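Transferrin binding protein B (Actinobacillus suis, PDB 3PQU) probably binds host transferrin at the outer-membrane surface as a lipoprotein of the bacterial transferrin receptor, serving iron acquisition. Local coordinates at residues R263-A268 against K280-G285; R276-A281 against D291-E296. All coordinates share one frame; numbering follows the deposited sequence.

Contact 1 (R263-A268 against K280-G285); sequences RYSIEA and KAEKAG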
loop_
_atom_site.group_PDB
_atom_site.type_symbol
_atom_site.label_atom_id
_atom_site.label_comp_id
_atom_site.label_asym_id
_atom_site.label_seq_id
_atom_site.Cartn_x
_atom_site.Cartn_y
_atom_site.Cartn_z
ATOM N N ARG A 263 -5.099 -13.337 -23.255
ATOM C CA ARG A 263 -4.467 -14.406 -22.481
ATOM C C ARG A 263 -5.200 -14.675 -21.156
ATOM O O ARG A 263 -5.222 -15.804 -20.672
ATOM C CB ARG A 263 -3.023 -14.034 -22.148
ATOM C CG ARG A 263 -2.087 -14.012 -23.327
ATOM C CD ARG A 263 -1.751 -15.425 -23.748
ATOM N NE ARG A 263 -0.368 -15.536 -24.198
ATOM C CZ ARG A 263 0.096 -16.542 -24.926
ATOM N NH1 ARG A 263 -0.717 -17.524 -25.295
ATOM N NH2 ARG A 263 1.366 -16.558 -25.301
ATOM N N TYR A 264 -5.774 -13.633 -20.559
ATOM C CA TYR A 264 -6.408 -13.774 -19.238
ATOM C C TYR A 264 -7.627 -12.882 -19.056
ATOM O O TYR A 264 -7.686 -11.774 -19.609
ATOM C CB TYR A 264 -5.413 -13.410 -18.137
ATOM C CG TYR A 264 -4.419 -14.472 -17.769
ATOM C CD1 TYR A 264 -4.788 -15.556 -16.963
ATOM C CD2 TYR A 264 -3.095 -14.382 -18.196
ATOM C CE1 TYR A 264 -3.861 -16.537 -16.630
ATOM C CE2 TYR A 264 -2.179 -15.328 -17.865
ATOM C CZ TYR A 264 -2.555 -16.407 -17.076
ATOM O OH TYR A 264 -1.610 -17.340 -16.745
ATOM N N SER A 265 -8.586 -13.374 -18.276
ATOM C CA SER A 265 -9.669 -12.555 -17.715
ATOM C C SER A 265 -9.417 -12.433 -16.221
ATOM O O SER A 265 -8.961 -13.374 -15.580
ATOM C CB SER A 265 -11.074 -13.202 -17.903
ATOM O OG SER A 265 -11.441 -13.304 -19.268
ATOM N N ILE A 266 -9.781 -11.309 -15.635
ATOM C CA ILE A 266 -9.485 -11.126 -14.223
ATOM C C ILE A 266 -10.748 -10.758 -13.457
ATOM O O ILE A 266 -11.606 -10.042 -13.973
ATOM C CB ILE A 266 -8.408 -10.029 -14.055
ATOM C CG1 ILE A 266 -7.046 -10.570 -14.503
ATOM C CG2 ILE A 266 -8.379 -9.516 -12.633
ATOM C CD1 ILE A 266 -5.939 -9.565 -14.415
ATOM N N GLU A 267 -10.892 -11.280 -12.242
ATOM C CA GLU A 267 -11.979 -10.833 -11.389
ATOM C C GLU A 267 -11.428 -10.647 -9.989
ATOM O O GLU A 267 -10.535 -11.391 -9.562
ATOM C CB GLU A 267 -13.182 -11.805 -11.421
ATOM C CG GLU A 267 -12.878 -13.209 -10.924
ATOM C CD GLU A 267 -14.112 -14.105 -10.910
ATOM O OE1 GLU A 267 -15.078 -13.798 -11.642
ATOM O OE2 GLU A 267 -14.112 -15.113 -10.168
ATOM N N ALA A 268 -11.931 -9.639 -9.278
ATOM C CA ALA A 268 -11.428 -9.376 -7.932
ATOM C C ALA A 268 -12.425 -8.582 -7.098
ATOM O O ALA A 268 -13.293 -7.899 -7.637
ATOM C CB ALA A 268 -10.050 -8.662 -7.990
ATOM N N LYS A 280 -8.103 -15.929 -14.858
ATOM C CA LYS A 280 -8.586 -17.084 -15.598
ATOM C C LYS A 280 -7.925 -17.162 -16.972
ATOM O O LYS A 280 -8.071 -16.256 -17.786
ATOM C CB LYS A 280 -10.112 -17.001 -15.764
ATOM C CG LYS A 280 -10.877 -18.150 -15.123
ATOM C CD LYS A 280 -10.873 -18.037 -13.602
ATOM C CE LYS A 280 -11.550 -19.232 -12.938
ATOM N NZ LYS A 280 -11.537 -19.103 -11.454
ATOM N N ALA A 281 -7.212 -18.252 -17.226
ATOM C CA ALA A 281 -6.566 -18.459 -18.512
ATOM C C ALA A 281 -7.597 -18.538 -19.609
ATOM O O ALA A 281 -8.564 -19.307 -19.509
ATOM C CB ALA A 281 -5.733 -19.738 -18.487
ATOM N N GLU A 282 -7.382 -17.784 -20.679
ATOM C CA GLU A 282 -8.364 -17.755 -21.758
ATOM C C GLU A 282 -8.081 -18.720 -22.900
ATOM O O GLU A 282 -8.911 -18.895 -23.773
ATOM C CB GLU A 282 -8.546 -16.332 -22.283
ATOM C CG GLU A 282 -9.352 -15.463 -21.342
ATOM C CD GLU A 282 -10.770 -15.979 -21.185
ATOM O OE1 GLU A 282 -11.297 -16.551 -22.161
ATOM O OE2 GLU A 282 -11.347 -15.827 -20.088
ATOM N N LYS A 283 -6.920 -19.355 -22.896
ATOM C CA LYS A 283 -6.596 -20.282 -23.979
ATOM C C LYS A 283 -6.281 -21.670 -23.430
ATOM O O LYS A 283 -5.348 -21.836 -22.662
ATOM C CB LYS A 283 -5.402 -19.764 -24.768
ATOM C CG LYS A 283 -5.334 -20.274 -26.192
ATOM C CD LYS A 283 -6.305 -19.505 -27.078
ATOM C CE LYS A 283 -6.046 -18.000 -27.016
ATOM N NZ LYS A 283 -4.744 -17.619 -27.639
ATOM N N ALA A 284 -7.046 -22.673 -23.836
ATOM C CA ALA A 284 -6.876 -24.014 -23.281
ATOM C C ALA A 284 -5.535 -24.641 -23.653
ATOM O O ALA A 284 -5.016 -24.415 -24.739
ATOM C CB ALA A 284 -8.031 -24.934 -23.727
ATOM N N GLY A 285 -4.976 -25.434 -22.748
ATOM C CA GLY A 285 -3.837 -26.269 -23.096
ATOM C C GLY A 285 -2.481 -25.573 -23.171
ATOM O O GLY A 285 -1.548 -26.109 -23.769
HETATM O O HOH W 1 -4.161 -18.521 -21.205
#
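S265 and K280 face each other as an antiparallel hydrogen-bonded pair, and their backbones make the tight half of this contact. K280 N gives an almost straight bond to S265 O (2.8 Å, 179° at the hydrogen), while S265 N returns one to K280 O. One step on, Y264 and A281 form a non-hydrogen-bonded pair. With CG beside its own backbone N (chi1 -80°), the Y264 ring slants under the partner strand, and its CE1 packs 4.1 Å from A281 CB. The ring is buried, and its hydroxyl is hydrogen-bonded to T290 O.

Past A281 the strand gives way to exposed loop and the contact loosens. E282 still holds twice: bent at chi2 (-64°), it folds back so that S265 OG donates firmly to its OE2 at 2.7 Å, from above the carboxylate plane, and its N reaches R263 O, 2.9 Å away. K283 is tied to that same oxygen through a water, weakly on the K283 N side. R263 and Y264 together oppose the single residue L246 of neighbouring strand 241-249, a classic bulge; the contact itself is the open end of the antiparallel hairpin of strands 260-271 and 274-281 in the N-lobe beta barrel.

Contact 2 (R276-A281 against D291-E296); sequences RGKAKA and DSNYLE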
loop_
_atom_site.group_PDB
_atom_site.type_symbol
_atom_site.label_atom_id
_atom_site.label_comp_id
_atom_site.label_asym_id
_atom_site.label_seq_id
_atom_site.Cartn_x
_atom_site.Cartn_y
_atom_site.Cartn_z
ATOM N N ARG A 276 -8.467 -8.540 -4.231
ATOM C CA ARG A 276 -8.035 -9.933 -4.178
ATOM C C ARG A 276 -8.931 -10.725 -5.088
ATOM O O ARG A 276 -10.153 -10.571 -5.010
ATOM C CB ARG A 276 -8.192 -10.493 -2.764
ATOM C CG ARG A 276 -7.496 -9.717 -1.658
ATOM C CD ARG A 276 -7.893 -10.233 -0.254
ATOM N NE ARG A 276 -7.549 -9.261 0.788
ATOM C CZ ARG A 276 -8.256 -9.074 1.894
ATOM N NH1 ARG A 276 -9.345 -9.793 2.103
ATOM N NH2 ARG A 276 -7.876 -8.166 2.786
ATOM N N GLY A 277 -8.346 -11.586 -5.929
ATOM C CA GLY A 277 -9.146 -12.432 -6.804
ATOM C C GLY A 277 -8.378 -13.498 -7.566
ATOM O O GLY A 277 -7.466 -14.151 -7.040
ATOM N N LYS A 278 -8.742 -13.655 -8.828
ATOM C CA LYS A 278 -8.258 -14.762 -9.640
ATOM C C LYS A 278 -7.944 -14.276 -11.032
ATOM O O LYS A 278 -8.517 -13.291 -11.491
ATOM C CB LYS A 278 -9.364 -15.817 -9.773
ATOM C CG LYS A 278 -9.977 -16.291 -8.449
ATOM C CD LYS A 278 -11.144 -17.237 -8.739
ATOM C CE LYS A 278 -11.786 -17.735 -7.449
ATOM N NZ LYS A 278 -10.786 -18.394 -6.575
ATOM N N ALA A 279 -7.068 -15.006 -11.719
ATOM C CA ALA A 279 -6.831 -14.786 -13.136
ATOM C C ALA A 279 -7.258 -16.059 -13.844
ATOM O O ALA A 279 -6.803 -17.137 -13.490
ATOM C CB ALA A 279 -5.352 -14.503 -13.388
ATOM N N LYS A 280 -8.103 -15.929 -14.858
ATOM C CA LYS A 280 -8.586 -17.084 -15.598
ATOM C C LYS A 280 -7.925 -17.162 -16.972
ATOM O O LYS A 280 -8.071 -16.256 -17.786
ATOM C CB LYS A 280 -10.112 -17.001 -15.764
ATOM C CG LYS A 280 -10.877 -18.150 -15.123
ATOM C CD LYS A 280 -10.873 -18.037 -13.602
ATOM C CE LYS A 280 -11.550 -19.232 -12.938
ATOM N NZ LYS A 280 -11.537 -19.103 -11.454
ATOM N N ALA A 281 -7.212 -18.252 -17.226
ATOM C CA ALA A 281 -6.566 -18.459 -18.512
ATOM C C ALA A 281 -7.597 -18.538 -19.609
ATOM O O ALA A 281 -8.564 -19.307 -19.509
ATOM C CB ALA A 281 -5.733 -19.738 -18.487
ATOM N N ASP A 291 -4.382 -21.010 -14.926
ATOM C CA ASP A 291 -5.231 -20.314 -13.947
ATOM C C ASP A 291 -4.469 -19.962 -12.686
ATOM O O ASP A 291 -3.543 -20.676 -12.303
ATOM C CB ASP A 291 -6.412 -21.207 -13.514
ATOM C CG ASP A 291 -7.408 -21.439 -14.618
ATOM O OD1 ASP A 291 -7.467 -20.604 -15.562
ATOM O OD2 ASP A 291 -8.154 -22.442 -14.514
ATOM N N SER A 292 -4.907 -18.897 -12.014
ATOM C CA SER A 292 -4.367 -18.530 -10.712
ATOM C C SER A 292 -5.473 -18.174 -9.735
ATOM O O SER A 292 -6.355 -17.408 -10.089
ATOM C CB SER A 292 -3.459 -17.282 -10.809
ATOM O OG SER A 292 -3.101 -16.839 -9.479
ATOM N N ASN A 293 -5.397 -18.697 -8.510
ATOM C CA ASN A 293 -6.305 -18.323 -7.423
ATOM C C ASN A 293 -5.685 -17.254 -6.535
ATOM O O ASN A 293 -6.240 -16.921 -5.490
ATOM C CB ASN A 293 -6.572 -19.519 -6.509
ATOM C CG ASN A 293 -7.580 -20.470 -7.075
ATOM O OD1 ASN A 293 -8.471 -20.076 -7.829
ATOM N ND2 ASN A 293 -7.458 -21.735 -6.704
ATOM N N TYR A 294 -4.521 -16.746 -6.935
ATOM C CA TYR A 294 -3.698 -15.910 -6.062
ATOM C C TYR A 294 -3.341 -14.569 -6.697
ATOM O O TYR A 294 -2.170 -14.259 -6.916
ATOM C CB TYR A 294 -2.436 -16.675 -5.673
ATOM C CG TYR A 294 -2.777 -17.978 -4.988
ATOM C CD1 TYR A 294 -3.133 -18.006 -3.643
ATOM C CD2 TYR A 294 -2.766 -19.176 -5.696
ATOM C CE1 TYR A 294 -3.468 -19.201 -3.015
ATOM C CE2 TYR A 294 -3.101 -20.377 -5.074
ATOM C CZ TYR A 294 -3.451 -20.377 -3.743
ATOM O OH TYR A 294 -3.773 -21.561 -3.144
ATOM N N LEU A 295 -4.366 -13.776 -6.985
ATOM C CA LEU A 295 -4.171 -12.444 -7.527
ATOM C C LEU A 295 -4.433 -11.421 -6.425
ATOM O O LEU A 295 -5.446 -11.504 -5.736
ATOM C CB LEU A 295 -5.129 -12.205 -8.698
ATOM C CG LEU A 295 -5.040 -10.829 -9.384
ATOM C CD1 LEU A 295 -5.222 -10.957 -10.899
ATOM C CD2 LEU A 295 -6.044 -9.835 -8.786
ATOM N N GLU A 296 -3.525 -10.456 -6.273
ATOM C CA GLU A 296 -3.685 -9.416 -5.259
ATOM C C GLU A 296 -3.004 -8.177 -5.769
ATOM O O GLU A 296 -1.940 -8.260 -6.378
ATOM C CB GLU A 296 -3.049 -9.846 -3.928
ATOM C CG GLU A 296 -3.525 -9.050 -2.701
ATOM C CD GLU A 296 -2.833 -7.695 -2.500
ATOM O OE1 GLU A 296 -1.825 -7.396 -3.182
ATOM O OE2 GLU A 296 -3.290 -6.922 -1.627
HETATM O O HOH W 2 -4.872 -7.889 0.354
HETATM O O HOH W 3 -9.687 -20.702 -17.316
#
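G277 and L295 pair antiparallel through two backbone bonds, as do A279 and S292, but the register slips by one residue between them, a beta bulge at the corner where the chain turns at N293; the short strand segments meet at 127°. S292 OG helps shape this corner by accepting from Y294 N at 2.9 Å, an ST turn, and it is also hydrogen-bonded to F312 O.

On the face that carries A279, S292 and L295, the leucine places CB 3.5 Å from G277 O and sends CD1 to A279 CB at 4.3 Å. Its CG stands opposite the backbone N (chi1 -180°), which carries the two methyls in beneath the G277-A279 backbone; F311 packs against A279, S292 and L295. On the other face K278 and N293 run side by side in the same direction. The lysine bends at its last torsion (chi4 -56°), which lets NZ donate to N293 OD1 at 3.1 Å, from well above the amide carbonyl plane.

At one end, R276 and E296 also lie alongside, their CG atoms 4.2 Å apart and their flat ends nearly coplanar. They do not touch as ions: a water at the guanidinium edge accepts from R276 NE and donates to E296 OE2, while R276 NH1 pairs with E32 and E296 OE1 with R274. At the other end, D291 OD1 receives A281 N at 2.9 Å, nearly along its C-O axis, and a second water joins that oxygen to A281 O.

The carboxylate of D291 thus takes the place of a strand carbonyl for A281, two residues past the last bridge. At the R276 end, the alternating charges of R274, E296, R276 and E32 probably favour ionised side chains, and R276 ties this end of the strand to the segment holding E32.

In the fold
Strand 274-281 is the middle member of both contacts: contact 1 joins it to strand 260-271 and contact 2 to strand 292-300, making three consecutive antiparallel strands of the N-lobe barrel. The contact centres are about 9 Å apart, and K280 and A281 belong to both. E267 O and K278 N, 3.0 Å apart, probably form a hydrogen bond that continues the ladder of contact 1 along the strand into the residues used by contact 2. Their buried sides also merge: Y264 CD1 lies 3.8 Å from A279 CB, and I266 CD1 is equally far from L295 CD1, reaching past the central strand. The shared strand and these contacts make the two one continuous piece of barrel wall.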